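Local coordinates for DNA polymerase III, gamma subunit-related protein (PDB 2GNO) that is related to the gamma subunit of bacterial DNA polymerase III, has an AAA+-like fold and probably binds DNA, consistent with a part in replication, at residues 19-25 / 114-120; 32-36 / 87-91. All blocks are in the same frame, centred on the assembly; numbering follows the deposited sequence. Where two conformers were deposited one is given.

Contact 1: 19-25 / 114-120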
loop_
_atom_site.group_PDB
_atom_site.type_symbol
_atom_site.label_atom_id
_atom_site.label_comp_id
_atom_site.label_asym_id
_atom_site.label_seq_id
_atom_site.Cartn_x
_atom_site.Cartn_y
_atom_site.Cartn_z
ATOM N N ILE A 19 14.944 -8.042 -19.838
ATOM C CA ILE A 19 14.259 -6.755 -19.787
ATOM C C ILE A 19 14.012 -6.297 -18.366
ATOM O O ILE A 19 13.708 -7.105 -17.493
ATOM C CB ILE A 19 12.918 -6.766 -20.574
ATOM C CG1 ILE A 19 12.376 -5.329 -20.753
ATOM C CG2 ILE A 19 11.865 -7.713 -19.932
ATOM C CD1 ILE A 19 11.176 -5.235 -21.585
ATOM N N SER A 20 14.179 -4.990 -18.168
ATOM C CA SER A 20 13.937 -4.314 -16.918
ATOM C C SER A 20 12.740 -3.421 -17.198
ATOM O O SER A 20 12.761 -2.628 -18.138
ATOM C CB SER A 20 15.163 -3.532 -16.477
ATOM O OG SER A 20 16.187 -4.448 -16.121
ATOM N N ILE A 21 11.685 -3.586 -16.409
ATOM C CA ILE A 21 10.448 -2.828 -16.574
ATOM C C ILE A 21 10.125 -2.140 -15.268
ATOM O O ILE A 21 10.440 -2.650 -14.183
ATOM C CB ILE A 21 9.262 -3.788 -16.940
ATOM C CG1 ILE A 21 9.567 -4.561 -18.228
ATOM C CG2 ILE A 21 7.942 -3.004 -17.073
ATOM C CD1 ILE A 21 8.549 -5.663 -18.565
ATOM N N LEU A 22 9.542 -0.960 -15.369
ATOM C CA LEU A 22 9.123 -0.216 -14.213
ATOM C C LEU A 22 7.649 -0.021 -14.407
ATOM O O LEU A 22 7.233 0.598 -15.411
ATOM C CB LEU A 22 9.806 1.145 -14.085
ATOM C CG LEU A 22 9.376 1.922 -12.818
ATOM C CD1 LEU A 22 10.015 1.373 -11.572
ATOM C CD2 LEU A 22 9.745 3.310 -12.968
ATOM N N ILE A 23 6.861 -0.563 -13.477
ATOM C CA ILE A 23 5.408 -0.416 -13.497
ATOM C C ILE A 23 5.134 0.784 -12.611
ATOM O O ILE A 23 5.425 0.762 -11.407
ATOM C CB ILE A 23 4.685 -1.693 -13.069
ATOM C CG1 ILE A 23 4.975 -2.761 -14.137
ATOM C CG2 ILE A 23 3.178 -1.438 -12.955
ATOM C CD1 ILE A 23 4.437 -4.083 -13.880
ATOM N N ASN A 24 4.539 1.814 -13.220
ATOM C CA ASN A 24 4.277 3.090 -12.576
ATOM C C ASN A 24 2.796 3.457 -12.528
ATOM O O ASN A 24 2.078 3.328 -13.526
ATOM C CB ASN A 24 5.071 4.135 -13.380
ATOM C CG ASN A 24 5.060 5.537 -12.773
ATOM O OD1 ASN A 24 5.089 6.497 -13.522
ATOM N ND2 ASN A 24 5.037 5.657 -11.438
ATOM N N GLY A 25 2.316 3.911 -11.378
ATOM C CA GLY A 25 0.900 4.282 -11.279
ATOM C C GLY A 25 0.592 5.072 -10.035
ATOM O O GLY A 25 1.355 5.024 -9.072
ATOM N N VAL A 114 13.545 -11.209 -16.339
ATOM C CA VAL A 114 12.594 -10.103 -16.429
ATOM C C VAL A 114 12.657 -9.455 -15.063
ATOM O O VAL A 114 12.375 -10.115 -14.077
ATOM C CB VAL A 114 11.178 -10.551 -16.721
ATOM C CG1 VAL A 114 10.239 -9.329 -16.769
ATOM C CG2 VAL A 114 11.135 -11.334 -18.028
ATOM N N ILE A 115 13.068 -8.194 -14.990
ATOM C CA ILE A 115 13.131 -7.492 -13.715
ATOM C C ILE A 115 11.941 -6.556 -13.736
ATOM O O ILE A 115 11.800 -5.762 -14.677
ATOM C CB ILE A 115 14.444 -6.730 -13.505
ATOM C CG1 ILE A 115 15.640 -7.699 -13.596
ATOM C CG2 ILE A 115 14.393 -6.017 -12.153
ATOM C CD1 ILE A 115 17.024 -7.012 -13.503
ATOM N N VAL A 116 11.067 -6.686 -12.732
ATOM C CA VAL A 116 9.853 -5.882 -12.633
ATOM C C VAL A 116 9.931 -5.003 -11.391
ATOM O O VAL A 116 9.681 -5.440 -10.287
ATOM C CB VAL A 116 8.593 -6.778 -12.528
ATOM C CG1 VAL A 116 7.310 -5.909 -12.709
ATOM C CG2 VAL A 116 8.640 -7.863 -13.600
ATOM N N LEU A 117 10.296 -3.748 -11.594
ATOM C CA LEU A 117 10.368 -2.784 -10.540
ATOM C C LEU A 117 9.025 -2.073 -10.542
ATOM O O LEU A 117 8.336 -2.053 -11.571
ATOM C CB LEU A 117 11.443 -1.745 -10.861
ATOM C CG LEU A 117 12.874 -2.192 -11.165
ATOM C CD1 LEU A 117 13.765 -0.979 -11.369
ATOM C CD2 LEU A 117 13.411 -2.992 -10.075
ATOM N N ASN A 118 8.616 -1.532 -9.404
ATOM C CA ASN A 118 7.383 -0.738 -9.358
ATOM C C ASN A 118 7.525 0.437 -8.402
ATOM O O ASN A 118 8.270 0.391 -7.411
ATOM C CB ASN A 118 6.095 -1.564 -9.148
ATOM C CG ASN A 118 6.036 -2.256 -7.809
ATOM O OD1 ASN A 118 5.922 -1.617 -6.787
ATOM N ND2 ASN A 118 6.010 -3.589 -7.825
ATOM N N THR A 119 6.816 1.503 -8.733
ATOM C CA THR A 119 6.850 2.740 -7.958
ATOM C C THR A 119 5.714 3.623 -8.423
ATOM O O THR A 119 5.124 3.397 -9.475
ATOM C CB THR A 119 8.168 3.538 -8.179
ATOM O OG1 THR A 119 8.239 4.647 -7.279
ATOM C CG2 THR A 119 8.290 4.070 -9.630
ATOM N N ARG A 120 5.421 4.630 -7.631
ATOM C CA ARG A 120 4.372 5.606 -7.939
ATOM C C ARG A 120 4.994 6.997 -8.195
ATOM O O ARG A 120 4.277 7.949 -8.474
ATOM C CB ARG A 120 3.464 5.691 -6.714
ATOM C CG ARG A 120 2.825 4.347 -6.258
ATOM C CD ARG A 120 2.190 4.514 -4.902
ATOM N NE ARG A 120 1.225 5.621 -4.922
ATOM C CZ ARG A 120 0.739 6.259 -3.850
ATOM N NH1 ARG A 120 1.128 5.957 -2.604
ATOM N NH2 ARG A 120 -0.132 7.254 -4.028
#
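The middle strand, 113-119, of a five-stranded AAA+-type parallel sheet pairs here with its neighbour 19-24, I19 lying beside V114, I21 beside V116 and I23 beside N118. The backbone ladder is regular: I115 N gives a hydrogen bond to I19 O (2.8 Å), I21 N to I115 O, L117 N to I21 O, I23 N to L117 O and T119 N to I23 O. Isoleucine and valine, branched at CB, favour the extended backbone and pack well between sheet and helices. On the face of I19, I21 and I23, the CG1 branch of I23 is anti to the carbonyl carbon (chi1 -66°), which carries I23 CD1 across to V116 CG1 at 3.6 Å; helices 5-14 and 30-43 cover this side. On the other face L22 and L117 cross at about a right angle, L22 CD1 meeting L117 CB at 3.5 Å, while T119 CG2 touches both methyls of L22. The strand order is the 5-1-4-3-2 of AAA+ ATPases. In active ones the ends of these two strands border the nucleotide; here the segment after 19-24 lacks the Walker A signature, so the site is probably not functional. Polar residues take over there. N24 ND2 donates to T119 O at 3.0 Å, nearly straight (170°); the oxygen lies in the amide plane of N24, but the donor stands above the carbonyl plane. A leucine in place of N24 would probably leave T119 O with only the weak bond from G25 N across this contact, and R135 without its weak acceptor, N24 OD1. T119 OG1 turns to E92; N118 ND2 bonds to H89 ND1 and S35 OG, and N118 OD1 takes D90 N.

Contact 2: 32-36 / 87-91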
loop_
_atom_site.group_PDB
_atom_site.type_symbol
_atom_site.label_atom_id
_atom_site.label_comp_id
_atom_site.label_asym_id
_atom_site.label_seq_id
_atom_site.Cartn_x
_atom_site.Cartn_y
_atom_site.Cartn_z
ATOM N N ARG A 32 1.912 -2.627 -7.647
ATOM C CA ARG A 32 2.381 -3.832 -6.954
ATOM C C ARG A 32 1.643 -5.093 -7.399
ATOM O O ARG A 32 2.273 -6.126 -7.601
ATOM C CB ARG A 32 2.210 -3.687 -5.444
ATOM C CG ARG A 32 3.137 -2.685 -4.765
ATOM C CD ARG A 32 2.635 -2.355 -3.367
ATOM N NE ARG A 32 2.382 -3.569 -2.583
ATOM C CZ ARG A 32 3.267 -4.222 -1.821
ATOM N NH1 ARG A 32 4.498 -3.780 -1.639
ATOM N NH2 ARG A 32 2.883 -5.332 -1.190
ATOM N N GLU A 33 0.319 -5.004 -7.526
ATOM C CA GLU A 33 -0.525 -6.149 -7.955
ATOM C C GLU A 33 -0.362 -6.521 -9.415
ATOM O O GLU A 33 -0.430 -7.701 -9.766
ATOM C CB GLU A 33 -1.983 -5.901 -7.622
ATOM C CG GLU A 33 -2.233 -5.826 -6.126
ATOM C CD GLU A 33 -1.876 -7.097 -5.407
ATOM O OE1 GLU A 33 -2.224 -8.193 -5.884
ATOM O OE2 GLU A 33 -1.248 -7.000 -4.350
ATOM N N VAL A 34 -0.164 -5.528 -10.270
ATOM C CA VAL A 34 0.126 -5.799 -11.673
ATOM C C VAL A 34 1.475 -6.569 -11.757
ATOM O O VAL A 34 1.585 -7.553 -12.515
ATOM C CB VAL A 34 0.183 -4.498 -12.506
ATOM C CG1 VAL A 34 0.749 -4.772 -13.911
ATOM C CG2 VAL A 34 -1.222 -3.875 -12.598
ATOM N N SER A 35 2.460 -6.109 -10.988
ATOM C CA SER A 35 3.791 -6.719 -10.915
ATOM C C SER A 35 3.727 -8.173 -10.468
ATOM O O SER A 35 4.361 -9.031 -11.082
ATOM C CB SER A 35 4.723 -5.937 -9.966
ATOM O OG SER A 35 4.827 -4.575 -10.356
ATOM N N LEU A 36 2.976 -8.429 -9.401
ATOM C CA LEU A 36 2.789 -9.775 -8.851
ATOM C C LEU A 36 2.074 -10.776 -9.741
ATOM O O LEU A 36 2.389 -11.957 -9.736
ATOM C CB LEU A 36 2.061 -9.696 -7.503
ATOM C CG LEU A 36 2.911 -9.179 -6.357
ATOM C CD1 LEU A 36 2.049 -8.804 -5.169
ATOM C CD2 LEU A 36 3.964 -10.188 -5.959
ATOM N N ILE A 87 10.702 -9.185 -8.702
ATOM C CA ILE A 87 9.767 -8.111 -8.419
ATOM C C ILE A 87 10.331 -7.253 -7.289
ATOM O O ILE A 87 10.657 -7.776 -6.230
ATOM C CB ILE A 87 8.400 -8.660 -8.055
ATOM C CG1 ILE A 87 7.860 -9.515 -9.218
ATOM C CG2 ILE A 87 7.440 -7.523 -7.755
ATOM C CD1 ILE A 87 6.793 -10.449 -8.813
ATOM N N VAL A 88 10.494 -5.956 -7.534
ATOM C CA VAL A 88 11.023 -5.036 -6.503
ATOM C C VAL A 88 9.922 -4.013 -6.286
ATOM O O VAL A 88 9.697 -3.166 -7.142
ATOM C CB VAL A 88 12.290 -4.329 -6.950
ATOM C CG1 VAL A 88 12.852 -3.444 -5.805
ATOM C CG2 VAL A 88 13.322 -5.353 -7.430
ATOM N N HIS A 89 9.246 -4.094 -5.146
ATOM C CA HIS A 89 8.136 -3.176 -4.860
ATOM C C HIS A 89 8.598 -1.834 -4.341
ATOM O O HIS A 89 9.503 -1.791 -3.509
ATOM C CB HIS A 89 7.197 -3.770 -3.823
ATOM C CG HIS A 89 6.491 -5.019 -4.273
ATOM N ND1 HIS A 89 5.675 -5.043 -5.378
ATOM C CD2 HIS A 89 6.350 -6.226 -3.686
ATOM C CE1 HIS A 89 5.142 -6.240 -5.509
ATOM N NE2 HIS A 89 5.520 -6.974 -4.482
ATOM N N ASP A 90 7.999 -0.742 -4.815
ATOM C CA ASP A 90 8.366 0.611 -4.345
ATOM C C ASP A 90 9.884 0.844 -4.397
ATOM O O ASP A 90 10.513 1.227 -3.403
ATOM C CB ASP A 90 7.742 0.823 -2.960
ATOM C CG ASP A 90 6.217 0.909 -3.021
ATOM O OD1 ASP A 90 5.691 1.640 -3.891
ATOM O OD2 ASP A 90 5.537 0.307 -2.172
ATOM N N CYS A 91 10.425 0.694 -5.609
ATOM C CA CYS A 91 11.865 0.768 -5.887
ATOM C C CYS A 91 12.616 2.083 -5.661
ATOM O O CYS A 91 13.864 2.081 -5.660
ATOM C CB CYS A 91 12.164 0.241 -7.285
ATOM S SG CYS A 91 11.417 1.281 -8.481
#
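The imidazole of H89 lies between R32 and I87, with L36 at its rim, and three directions of approach define its setting. Over one face comes the guanidinium of R32, its plane 34° from that of the ring and CZ 4.1 Å from H89 CD2. R32 was modelled in two conformers; in the one described the chain bends at chi3 (52°), which brings NH1 back to 3.5 Å from H89 CG, while R32 CG rests 3.5 Å from H89 ND1. A long flexible side chain suits this place, since its methylenes cover one end of the ring and its charged group the other. The opposite face receives I87 CG2, offset toward the rim. At the edge, in the ring plane, L36 CG meets H89 CE1 at 3.8 Å. With its faces and this edge occupied by carbon and guanidinium, the ring is also fixed in rotation by its nitrogens, NE2 bonded to E54 and ND1 to N118.

On the I87 side of the ring, S35 CB touches I87 CG2 at 3.8 Å, and S35 O lies 3.6 Å from I87 CD1. A serine is small enough to let the helix approach the strand, and its OG is satisfied by P31 O and N118 ND2. D90 OD2 is 4.3 Å from R32 NH1, too far for a salt bridge, and NH1 pairs with D56 instead.

L36 also lines a small pocket, with P47, A49 and V52, that holds 2-ethoxyethanol, probably from the crystallisation liquor. Helix 30-43 links strands 19-24 and 52-55 in a parallel beta-alpha-beta crossover; the connection passes over strands 113-119 and 84-88, which lie between the two in the sheet, and the end of 84-88 probably corresponds to the Walker B region of P-loop NTPases.

Both contacts build on one parallel sheet, in which strands 113-119 and 84-88 are neighbours, and helix 30-43 of contact 2 follows strand 19-24 of contact 1 in the chain. Contact 1 is the more deeply buried: two strands joined by a backbone ladder, with aliphatic side chains on both faces. Contact 2 is partly buried, lacks any hydrogen bond between its segments, and relies on side chains packed round the H89 ring, with charge at its outer side. They meet at the ends of the strands, where N118 O probably bonds to C91 N, and L117 CD2 packs on V88 CG2.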